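Local coordinates for protein arginine N-methyltransferase SFM1 (Saccharomyces cerevisiae, PDB 5C74), which transfers a methyl group from S-adenosyl-L-methionine to an arginine of ribosomal protein S3, leaving it monomethylated, at residues 77-82 against 98-103; 10-15 against 45-50; 135-140 against 178-183. All blocks are in the same frame, centred on the assembly; numbering follows the deposited sequence.

Contact 1: 77-82 against 98-103; sequences DGRVCL and KFDYFV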
loop_
_atom_site.group_PDB
_atom_site.type_symbol
_atom_site.label_atom_id
_atom_site.label_comp_id
_atom_site.label_asym_id
_atom_site.label_seq_id
_atom_site.Cartn_x
_atom_site.Cartn_y
_atom_site.Cartn_z
ATOM N N ASP A 77 14.470 -6.346 28.236
ATOM C CA ASP A 77 14.379 -7.777 28.003
ATOM C C ASP A 77 13.252 -8.398 28.831
ATOM O O ASP A 77 13.110 -8.124 30.029
ATOM C CB ASP A 77 15.719 -8.450 28.314
ATOM C CG ASP A 77 16.786 -8.148 27.263
ATOM O OD1 ASP A 77 16.454 -7.582 26.192
ATOM O OD2 ASP A 77 17.961 -8.498 27.501
ATOM N N GLY A 78 12.428 -9.202 28.163
ATOM C CA GLY A 78 11.314 -9.873 28.801
ATOM C C GLY A 78 10.105 -8.984 29.013
ATOM O O GLY A 78 9.068 -9.456 29.471
ATOM N N ARG A 79 10.218 -7.702 28.673
ATOM C CA ARG A 79 9.090 -6.789 28.854
ATOM C C ARG A 79 8.530 -6.328 27.509
ATOM O O ARG A 79 7.774 -5.358 27.442
ATOM C CB ARG A 79 9.498 -5.577 29.710
ATOM C CG ARG A 79 10.039 -5.982 31.089
ATOM C CD ARG A 79 10.103 -4.783 32.050
ATOM N NE ARG A 79 8.822 -4.085 32.060
ATOM C CZ ARG A 79 7.800 -4.399 32.854
ATOM N NH1 ARG A 79 7.919 -5.374 33.752
ATOM N NH2 ARG A 79 6.662 -3.718 32.769
ATOM N N VAL A 80 8.900 -7.034 26.445
ATOM C CA VAL A 80 8.330 -6.757 25.124
ATOM C C VAL A 80 7.545 -7.976 24.653
ATOM O O VAL A 80 8.099 -9.067 24.532
ATOM C CB VAL A 80 9.431 -6.394 24.104
ATOM C CG1 VAL A 80 8.821 -6.113 22.753
ATOM C CG2 VAL A 80 10.245 -5.172 24.599
ATOM N N CYS A 81 6.252 -7.785 24.412
ATOM C CA CYS A 81 5.365 -8.861 24.006
ATOM C C CYS A 81 5.298 -8.972 22.491
ATOM O O CYS A 81 5.200 -7.968 21.789
ATOM C CB CYS A 81 3.962 -8.636 24.580
ATOM S SG CYS A 81 2.804 -9.937 24.108
ATOM N N LEU A 82 5.360 -10.192 21.979
ATOM C CA LEU A 82 5.223 -10.388 20.543
ATOM C C LEU A 82 3.903 -11.097 20.257
ATOM O O LEU A 82 3.649 -12.168 20.800
ATOM C CB LEU A 82 6.395 -11.200 19.991
ATOM C CG LEU A 82 6.296 -11.598 18.516
ATOM C CD1 LEU A 82 6.494 -10.370 17.592
ATOM C CD2 LEU A 82 7.319 -12.680 18.209
ATOM N N LYS A 98 3.669 -6.771 33.123
ATOM C CA LYS A 98 4.799 -7.514 32.573
ATOM C C LYS A 98 5.407 -6.862 31.345
ATOM O O LYS A 98 6.603 -7.020 31.081
ATOM C CB LYS A 98 4.374 -8.942 32.188
ATOM C CG LYS A 98 3.999 -9.860 33.360
ATOM C CD LYS A 98 3.805 -11.298 32.863
ATOM C CE LYS A 98 3.531 -12.275 34.004
ATOM N NZ LYS A 98 2.132 -12.197 34.497
ATOM N N PHE A 99 4.567 -6.178 30.574
ATOM C CA PHE A 99 4.932 -5.713 29.232
ATOM C C PHE A 99 4.793 -4.205 29.074
ATOM O O PHE A 99 3.816 -3.620 29.544
ATOM C CB PHE A 99 4.052 -6.397 28.181
ATOM C CG PHE A 99 4.141 -7.902 28.188
ATOM C CD1 PHE A 99 5.369 -8.545 28.149
ATOM C CD2 PHE A 99 2.986 -8.671 28.232
ATOM C CE1 PHE A 99 5.450 -9.934 28.151
ATOM C CE2 PHE A 99 3.054 -10.054 28.234
ATOM C CZ PHE A 99 4.286 -10.689 28.198
ATOM N N ASP A 100 5.753 -3.589 28.384
ATOM C CA ASP A 100 5.702 -2.160 28.074
ATOM C C ASP A 100 5.394 -1.925 26.595
ATOM O O ASP A 100 4.829 -0.892 26.233
ATOM C CB ASP A 100 7.025 -1.494 28.430
ATOM C CG ASP A 100 7.421 -1.745 29.868
ATOM O OD1 ASP A 100 6.547 -1.597 30.736
ATOM O OD2 ASP A 100 8.581 -2.113 30.122
ATOM N N TYR A 101 5.768 -2.901 25.762
ATOM C CA TYR A 101 5.586 -2.838 24.308
ATOM C C TYR A 101 4.918 -4.094 23.791
ATOM O O TYR A 101 5.120 -5.174 24.336
ATOM C CB TYR A 101 6.930 -2.668 23.593
ATOM C CG TYR A 101 7.543 -1.311 23.833
ATOM C CD1 TYR A 101 7.231 -0.241 23.007
ATOM C CD2 TYR A 101 8.433 -1.103 24.880
ATOM C CE1 TYR A 101 7.803 1.020 23.210
ATOM C CE2 TYR A 101 9.003 0.154 25.103
ATOM C CZ TYR A 101 8.678 1.205 24.262
ATOM O OH TYR A 101 9.234 2.440 24.471
ATOM N N PHE A 102 4.147 -3.936 22.717
ATOM C CA PHE A 102 3.456 -5.039 22.058
ATOM C C PHE A 102 3.832 -4.945 20.589
ATOM O O PHE A 102 3.656 -3.896 19.974
ATOM C CB PHE A 102 1.940 -4.923 22.242
ATOM C CG PHE A 102 1.178 -6.131 21.771
ATOM C CD1 PHE A 102 0.760 -6.237 20.451
ATOM C CD2 PHE A 102 0.871 -7.157 22.649
ATOM C CE1 PHE A 102 0.047 -7.344 20.020
ATOM C CE2 PHE A 102 0.152 -8.272 22.214
ATOM C CZ PHE A 102 -0.252 -8.360 20.903
ATOM N N VAL A 103 4.370 -6.029 20.044
ATOM C CA VAL A 103 4.977 -6.000 18.711
ATOM C C VAL A 103 4.190 -6.824 17.689
ATOM O O VAL A 103 3.824 -7.959 17.955
ATOM C CB VAL A 103 6.412 -6.535 18.767
ATOM C CG1 VAL A 103 7.023 -6.587 17.377
ATOM C CG2 VAL A 103 7.261 -5.671 19.714
HETATM O O HOH W 1 7.879 -9.343 32.163
#

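Contact 2: 10-15 against 45-50; sequences EGFSEW and DIPQRL. With SO4 (sulfate ion), chain C.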
loop_
_atom_site.group_PDB
_atom_site.type_symbol
_atom_site.label_atom_id
_atom_site.label_comp_id
_atom_site.label_asym_id
_atom_site.label_seq_id
_atom_site.Cartn_x
_atom_site.Cartn_y
_atom_site.Cartn_z
ATOM N N GLU A 10 7.304 -2.045 0.778
ATOM C CA GLU A 10 7.294 -0.756 0.129
ATOM C C GLU A 10 5.848 -0.274 0.023
ATOM O O GLU A 10 4.971 -1.044 -0.359
ATOM C CB GLU A 10 7.925 -0.866 -1.259
ATOM C CG GLU A 10 8.041 0.440 -1.979
ATOM C CD GLU A 10 8.923 1.410 -1.238
ATOM O OE1 GLU A 10 8.598 2.615 -1.237
ATOM O OE2 GLU A 10 9.941 0.961 -0.664
ATOM N N GLY A 11 5.600 0.984 0.369
ATOM C CA GLY A 11 4.301 1.582 0.129
ATOM C C GLY A 11 3.285 1.413 1.241
ATOM O O GLY A 11 3.408 0.537 2.096
ATOM N N PHE A 12 2.276 2.275 1.215
ATOM C CA PHE A 12 1.154 2.221 2.138
ATOM C C PHE A 12 -0.125 2.124 1.334
ATOM O O PHE A 12 -0.506 3.083 0.680
ATOM C CB PHE A 12 1.099 3.469 3.021
ATOM C CG PHE A 12 2.268 3.611 3.958
ATOM C CD1 PHE A 12 3.508 4.024 3.486
ATOM C CD2 PHE A 12 2.113 3.361 5.314
ATOM C CE1 PHE A 12 4.585 4.163 4.344
ATOM C CE2 PHE A 12 3.191 3.497 6.188
ATOM C CZ PHE A 12 4.423 3.891 5.703
ATOM N N SER A 13 -0.779 0.975 1.387
ATOM C CA SER A 13 -2.065 0.829 0.713
ATOM C C SER A 13 -3.117 1.694 1.398
ATOM O O SER A 13 -2.965 2.066 2.562
ATOM C CB SER A 13 -2.497 -0.620 0.716
ATOM O OG SER A 13 -2.829 -0.998 2.038
ATOM N N GLU A 14 -4.187 2.016 0.682
ATOM C CA GLU A 14 -5.199 2.893 1.243
ATOM C C GLU A 14 -5.814 2.277 2.498
ATOM O O GLU A 14 -6.021 2.981 3.490
ATOM C CB GLU A 14 -6.274 3.208 0.196
ATOM C CG GLU A 14 -7.361 4.156 0.676
ATOM C CD GLU A 14 -6.849 5.551 1.040
ATOM O OE1 GLU A 14 -5.723 5.929 0.629
ATOM O OE2 GLU A 14 -7.590 6.273 1.742
ATOM N N TRP A 15 -6.062 0.967 2.491
ATOM C CA TRP A 15 -6.683 0.360 3.668
ATOM C C TRP A 15 -5.718 0.381 4.853
ATOM O O TRP A 15 -6.152 0.587 5.994
ATOM C CB TRP A 15 -7.174 -1.075 3.389
ATOM C CG TRP A 15 -6.127 -2.116 3.064
ATOM C CD1 TRP A 15 -5.714 -2.513 1.821
ATOM C CD2 TRP A 15 -5.404 -2.921 4.001
ATOM N NE1 TRP A 15 -4.769 -3.510 1.931
ATOM C CE2 TRP A 15 -4.567 -3.782 3.261
ATOM C CE3 TRP A 15 -5.376 -2.993 5.403
ATOM C CZ2 TRP A 15 -3.714 -4.706 3.868
ATOM C CZ3 TRP A 15 -4.531 -3.919 6.009
ATOM C CH2 TRP A 15 -3.709 -4.756 5.238
ATOM N N ASP A 45 8.032 9.544 1.490
ATOM C CA ASP A 45 7.300 8.306 1.228
ATOM C C ASP A 45 6.141 8.065 2.190
ATOM O O ASP A 45 5.341 7.141 1.986
ATOM C CB ASP A 45 8.246 7.111 1.289
ATOM C CG ASP A 45 9.293 7.138 0.187
ATOM O OD1 ASP A 45 8.899 7.093 -0.992
ATOM O OD2 ASP A 45 10.505 7.171 0.497
ATOM N N ILE A 46 6.057 8.867 3.242
ATOM C CA ILE A 46 5.015 8.665 4.250
ATOM C C ILE A 46 3.760 9.432 3.869
ATOM O O ILE A 46 3.830 10.628 3.583
ATOM C CB ILE A 46 5.488 9.112 5.646
ATOM C CG1 ILE A 46 6.896 8.573 5.924
ATOM C CG2 ILE A 46 4.496 8.666 6.727
ATOM C CD1 ILE A 46 6.966 7.048 6.033
ATOM N N PRO A 47 2.600 8.747 3.851
ATOM C CA PRO A 47 1.354 9.423 3.473
ATOM C C PRO A 47 1.138 10.705 4.283
ATOM O O PRO A 47 1.393 10.721 5.489
ATOM C CB PRO A 47 0.276 8.371 3.784
ATOM C CG PRO A 47 0.992 7.051 3.571
ATOM C CD PRO A 47 2.410 7.300 4.064
ATOM N N GLN A 48 0.686 11.766 3.623
ATOM C CA GLN A 48 0.463 13.046 4.296
ATOM C C GLN A 48 -0.503 12.940 5.474
ATOM O O GLN A 48 -0.337 13.633 6.482
ATOM C CB GLN A 48 -0.059 14.090 3.307
ATOM C CG GLN A 48 0.990 14.601 2.332
ATOM C CD GLN A 48 2.129 15.319 3.031
ATOM O OE1 GLN A 48 3.294 14.952 2.883
ATOM N NE2 GLN A 48 1.795 16.345 3.799
ATOM N N ARG A 49 -1.511 12.086 5.346
ATOM C CA ARG A 49 -2.478 11.916 6.419
ATOM C C ARG A 49 -1.797 11.379 7.674
ATOM O O ARG A 49 -2.129 11.785 8.796
ATOM C CB ARG A 49 -3.618 10.995 5.967
ATOM C CG ARG A 49 -4.693 11.740 5.177
ATOM C CD ARG A 49 -5.633 10.765 4.449
ATOM N NE ARG A 49 -4.933 9.969 3.437
ATOM C CZ ARG A 49 -5.412 8.828 2.948
ATOM N NH1 ARG A 49 -6.588 8.369 3.379
ATOM N NH2 ARG A 49 -4.725 8.147 2.039
ATOM N N LEU A 50 -0.820 10.497 7.491
ATOM C CA LEU A 50 -0.156 9.894 8.643
ATOM C C LEU A 50 0.866 10.860 9.255
ATOM O O LEU A 50 1.025 10.930 10.478
ATOM C CB LEU A 50 0.510 8.579 8.247
ATOM C CG LEU A 50 -0.488 7.509 7.767
ATOM C CD1 LEU A 50 0.235 6.260 7.306
ATOM C CD2 LEU A 50 -1.492 7.153 8.877
HETATM S S SO4 C . -2.000 10.739 1.496
HETATM O O1 SO4 C . -2.261 9.376 1.027
HETATM O O2 SO4 C . -0.622 11.052 1.161
HETATM O O3 SO4 C . -2.208 10.809 2.937
HETATM O O4 SO4 C . -2.885 11.690 0.838
#

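Contact 3: 135-140 against 178-183; sequences DKQMTT and MPFRYV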
loop_
_atom_site.group_PDB
_atom_site.type_symbol
_atom_site.label_atom_id
_atom_site.label_comp_id
_atom_site.label_asym_id
_atom_site.label_seq_id
_atom_site.Cartn_x
_atom_site.Cartn_y
_atom_site.Cartn_z
ATOM N N ASP A 135 -8.018 -17.233 18.932
ATOM C CA ASP A 135 -7.620 -18.131 17.857
ATOM C C ASP A 135 -8.120 -17.683 16.490
ATOM O O ASP A 135 -8.130 -18.464 15.540
ATOM C CB ASP A 135 -8.094 -19.555 18.159
ATOM C CG ASP A 135 -9.593 -19.686 18.171
ATOM O OD1 ASP A 135 -10.305 -18.664 18.114
ATOM O OD2 ASP A 135 -10.067 -20.832 18.264
ATOM N N LYS A 136 -8.512 -16.422 16.374
ATOM C CA LYS A 136 -8.902 -15.911 15.062
ATOM C C LYS A 136 -8.151 -14.647 14.681
ATOM O O LYS A 136 -7.974 -13.739 15.496
ATOM C CB LYS A 136 -10.409 -15.672 15.014
ATOM C CG LYS A 136 -11.182 -17.004 14.983
ATOM C CD LYS A 136 -12.607 -16.851 14.503
ATOM C CE LYS A 136 -13.198 -18.227 14.185
ATOM N NZ LYS A 136 -12.828 -19.228 15.222
ATOM N N GLN A 137 -7.712 -14.599 13.428
ATOM C CA GLN A 137 -7.013 -13.423 12.918
ATOM C C GLN A 137 -7.842 -12.151 13.053
ATOM O O GLN A 137 -9.065 -12.154 12.829
ATOM C CB GLN A 137 -6.627 -13.628 11.446
ATOM C CG GLN A 137 -5.638 -12.575 10.947
ATOM C CD GLN A 137 -4.890 -13.009 9.702
ATOM O OE1 GLN A 137 -5.496 -13.411 8.706
ATOM N NE2 GLN A 137 -3.563 -12.931 9.753
ATOM N N MET A 138 -7.155 -11.074 13.424
ATOM C CA MET A 138 -7.719 -9.738 13.539
ATOM C C MET A 138 -6.968 -8.777 12.635
ATOM O O MET A 138 -5.772 -8.977 12.387
ATOM C CB MET A 138 -7.614 -9.222 14.983
ATOM C CG MET A 138 -8.294 -10.103 16.056
ATOM S SD MET A 138 -7.869 -9.506 17.749
ATOM C CE MET A 138 -9.288 -10.203 18.612
ATOM N N THR A 139 -7.637 -7.715 12.190
ATOM C CA THR A 139 -6.920 -6.597 11.596
ATOM C C THR A 139 -6.038 -5.967 12.668
ATOM O O THR A 139 -6.261 -6.125 13.878
ATOM C CB THR A 139 -7.859 -5.511 10.999
ATOM O OG1 THR A 139 -8.623 -4.892 12.050
ATOM C CG2 THR A 139 -8.821 -6.123 9.945
ATOM N N THR A 140 -5.021 -5.244 12.226
ATOM C CA THR A 140 -4.092 -4.683 13.184
ATOM C C THR A 140 -4.772 -3.693 14.130
ATOM O O THR A 140 -4.511 -3.701 15.336
ATOM C CB THR A 140 -2.940 -4.006 12.471
ATOM O OG1 THR A 140 -2.374 -4.945 11.559
ATOM C CG2 THR A 140 -1.883 -3.588 13.492
ATOM N N MET A 178 -15.663 -9.799 5.490
ATOM C CA MET A 178 -14.315 -9.515 6.002
ATOM C C MET A 178 -13.932 -10.629 6.964
ATOM O O MET A 178 -14.525 -10.758 8.037
ATOM C CB MET A 178 -14.244 -8.148 6.708
ATOM C CG MET A 178 -14.574 -6.962 5.793
ATOM S SD MET A 178 -13.589 -6.807 4.253
ATOM C CE MET A 178 -11.950 -6.601 4.920
ATOM N N PRO A 179 -12.949 -11.454 6.573
ATOM C CA PRO A 179 -12.640 -12.699 7.276
ATOM C C PRO A 179 -11.782 -12.489 8.505
ATOM O O PRO A 179 -10.702 -13.069 8.595
ATOM C CB PRO A 179 -11.875 -13.505 6.217
ATOM C CG PRO A 179 -11.185 -12.447 5.406
ATOM C CD PRO A 179 -12.190 -11.332 5.308
ATOM N N PHE A 180 -12.273 -11.672 9.433
ATOM C CA PHE A 180 -11.549 -11.329 10.643
ATOM C C PHE A 180 -12.504 -11.299 11.802
ATOM O O PHE A 180 -13.719 -11.226 11.618
ATOM C CB PHE A 180 -10.866 -9.964 10.512
ATOM C CG PHE A 180 -9.918 -9.891 9.367
ATOM C CD1 PHE A 180 -8.617 -10.354 9.507
ATOM C CD2 PHE A 180 -10.325 -9.380 8.149
ATOM C CE1 PHE A 180 -7.729 -10.308 8.431
ATOM C CE2 PHE A 180 -9.449 -9.336 7.079
ATOM C CZ PHE A 180 -8.151 -9.801 7.223
ATOM N N ARG A 181 -11.938 -11.336 12.998
ATOM C CA ARG A 181 -12.702 -11.133 14.202
ATOM C C ARG A 181 -12.623 -9.650 14.533
ATOM O O ARG A 181 -11.522 -9.094 14.576
ATOM C CB ARG A 181 -12.133 -11.990 15.336
ATOM C CG ARG A 181 -12.650 -11.626 16.720
ATOM C CD ARG A 181 -12.171 -12.665 17.743
ATOM N NE ARG A 181 -12.897 -13.922 17.596
ATOM C CZ ARG A 181 -12.526 -15.087 18.128
ATOM N NH1 ARG A 181 -11.400 -15.190 18.834
ATOM N NH2 ARG A 181 -13.287 -16.161 17.931
ATOM N N TYR A 182 -13.779 -9.013 14.744
ATOM C CA TYR A 182 -13.824 -7.583 15.067
ATOM C C TYR A 182 -14.437 -7.332 16.441
ATOM O O TYR A 182 -15.276 -8.104 16.900
ATOM C CB TYR A 182 -14.639 -6.806 14.029
ATOM C CG TYR A 182 -14.028 -6.728 12.648
ATOM C CD1 TYR A 182 -14.216 -7.755 11.732
ATOM C CD2 TYR A 182 -13.285 -5.619 12.251
ATOM C CE1 TYR A 182 -13.673 -7.688 10.447
ATOM C CE2 TYR A 182 -12.739 -5.540 10.964
ATOM C CZ TYR A 182 -12.938 -6.580 10.074
ATOM O OH TYR A 182 -12.404 -6.514 8.800
ATOM N N VAL A 183 -14.046 -6.234 17.078
ATOM C CA VAL A 183 -14.679 -5.814 18.330
ATOM C C VAL A 183 -16.003 -5.138 17.994
ATOM O O VAL A 183 -16.073 -4.365 17.039
ATOM C CB VAL A 183 -13.776 -4.827 19.125
ATOM C CG1 VAL A 183 -14.503 -4.295 20.366
ATOM C CG2 VAL A 183 -12.461 -5.509 19.510
HETATM O O HOH W 2 -10.208 -17.422 20.716
HETATM O O HOH W 3 -8.862 -13.957 18.057
HETATM O O HOH W 4 -10.580 -14.388 11.299
HETATM O O HOH W 5 -8.095 -13.455 7.459
HETATM O O HOH W 6 -10.432 -7.384 12.693
#

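Contact 1: 77-82 against 98-103
Residues Val80, Cys81 and Leu82 run parallel to Tyr101, Phe102 and Val103 as neighbouring strands, their axes 4.6 Å apart at closest and 24° askew. Cys81 bonds to both sides of Phe102: its N donates to Tyr101 O (2.8 Å) and its O accepts from Val103 N (2.7 Å). Just before the strands, Asp100 N donates to Arg79 O. A water joins the carbonyl oxygens of Gly78 and Lys98, and the positive phi of Gly78 is one that glycine adopts easily.

At this end of the strands Arg79 grips Asp100 side-on. Arg79 NE meets Asp100 OD2 at 2.8 Å and Arg79 NH2 meets Asp100 OD1 at 2.9 Å, both acceptors in the guanidinium plane, although the carboxylate is turned 38° from it. A bend at chi3 (51°) brings the guanidinium back over Lys98 O, and NH1 also bonds to Thr97 O.

Cys81, small enough to pack against an aromatic face, sets CB centrally over the Phe99 ring, 3.7 Å from the centroid, in a CH-pi contact; Lys98 CB lies over the opposite face. With Cys81 SG anti to the backbone N, the sulfur also reaches Phe102 CE2 (3.7 Å). On the other side of the sheet, beta-branched Val80 and Val103 pack tightly, CG1 to CG2 at 3.4 Å, while Leu82 CD1 touches Val103 CG1.

These are inner strands of the six-stranded parallel sheet of this SPOUT-family fold: strand 128-131 flanks 80-83, strand 2-6 flanks 101-104, and helix 116-123 packs on Leu82.

Contact 2: 10-15 against 45-50
Phe12 and Pro47 bring together two helix starts of the SPOUT-family fold, that of helix 14-27 and that of helix 48-52, with Ser13 and Pro47 at the N-cap positions.

The apolar part centres on the Phe12 ring. Pro47 CD lies over one face, displaced toward the rim and 3.7 Å from the Phe12 centroid, a CH-pi contact well suited to the rigid proline ring. Ile46 CD1 approaches Phe12 CZ at 4.1 Å and Leu50 CD1 approaches Phe12 CD2, branched side chains filling in around the aromatic ring; His7 stacks on it as well.

Electrostatics take over at Glu14 and Arg49. NH2 and NH1 of Arg49 reach OE1 and OE2 of Glu14 end-on, with guanidinium and carboxylate nearly coplanar (10°). A bend at chi2 (63°) turns the Glu14 carboxylate toward Arg49. Phe12 O, by contrast, accepts a hydrogen bond from Lys202 of the second subunit.

A sulfate, probably from the crystallisation liquor, sits at the start of helix 48-52, where Gln48 N donates to its O2. Arg49 holds sulfate O3 with two nitrogens, its backbone N at 2.8 Å and NE at 2.9 Å, while NH2 reaches O1 at 2.9 Å.

Contact 3: 135-140 against 178-183
One direct backbone hydrogen bond joins the loop 135-140 to strand 181-183, from Arg181 N to Gln137 O (3.0 Å); Phe180 CA also makes a C-H...O contact with that oxygen. Waters extend the link: one bridges Gln137 O and Pro179 O, another Thr139 N and Arg181 O.

Arg181 is long enough to cross Lys136 at about a right angle. Its chain leaves opposite its own N (chi1 167°) and bends at chi3, and Lys136 CB lies over the guanidinium face, 3.8 Å from Arg181 CZ. The aliphatic part of the lysine thus does the packing, although its NZ remains near Arg181 NH2. Asp135 OD1 probably offsets part of this charge through long ion pairs, at 3.7 Å to Arg181 NH1, and Asp164 on strand 162-169 takes the Arg181 NE in a salt bridge. Met138 adds its flexible tip, CE lying 3.9 Å from Arg181 CD.

Strand 181-183 belongs to the three-stranded antiparallel sheet, outermost within this chain, and is entered through an inverse gamma turn centred on Pro179; the loop opposite leads into helix 140-151, with Thr139 as N-cap residue.

Thr139 divides its two branches. OG1 bonds to Asp141 and Thr142, while Thr139 CG2 lies over the Phe180 face, 4.1 Å from the centroid, and touches Tyr182 OH (3.8 Å). Gln137 runs alongside the Phe180 ring, and Glu206 of the second subunit packs on both Thr139 and Phe180.

Overall arrangement
Along the chain the contacts follow one another, contact 2 closing before contact 1 opens and contact 1 before contact 3. Contact 1 lies within the six-stranded parallel sheet. Contact 2 joins two helix starts on the opposite side of the chain's centre, about 27 Å away between centres. The centre of contact 3 is about 22 Å from the centres of both, and this contact ties the loop after the sheet's outer strand 128-131 to the separate antiparallel sheet. Helix 14-27 relates contacts 2 and 3: it begins in contact 2, and its Glu19 and Ile23 touch Thr139 and Thr140. Both also meet the second subunit, so they belong to the dimer as well as the fold, whereas contact 1 is internal.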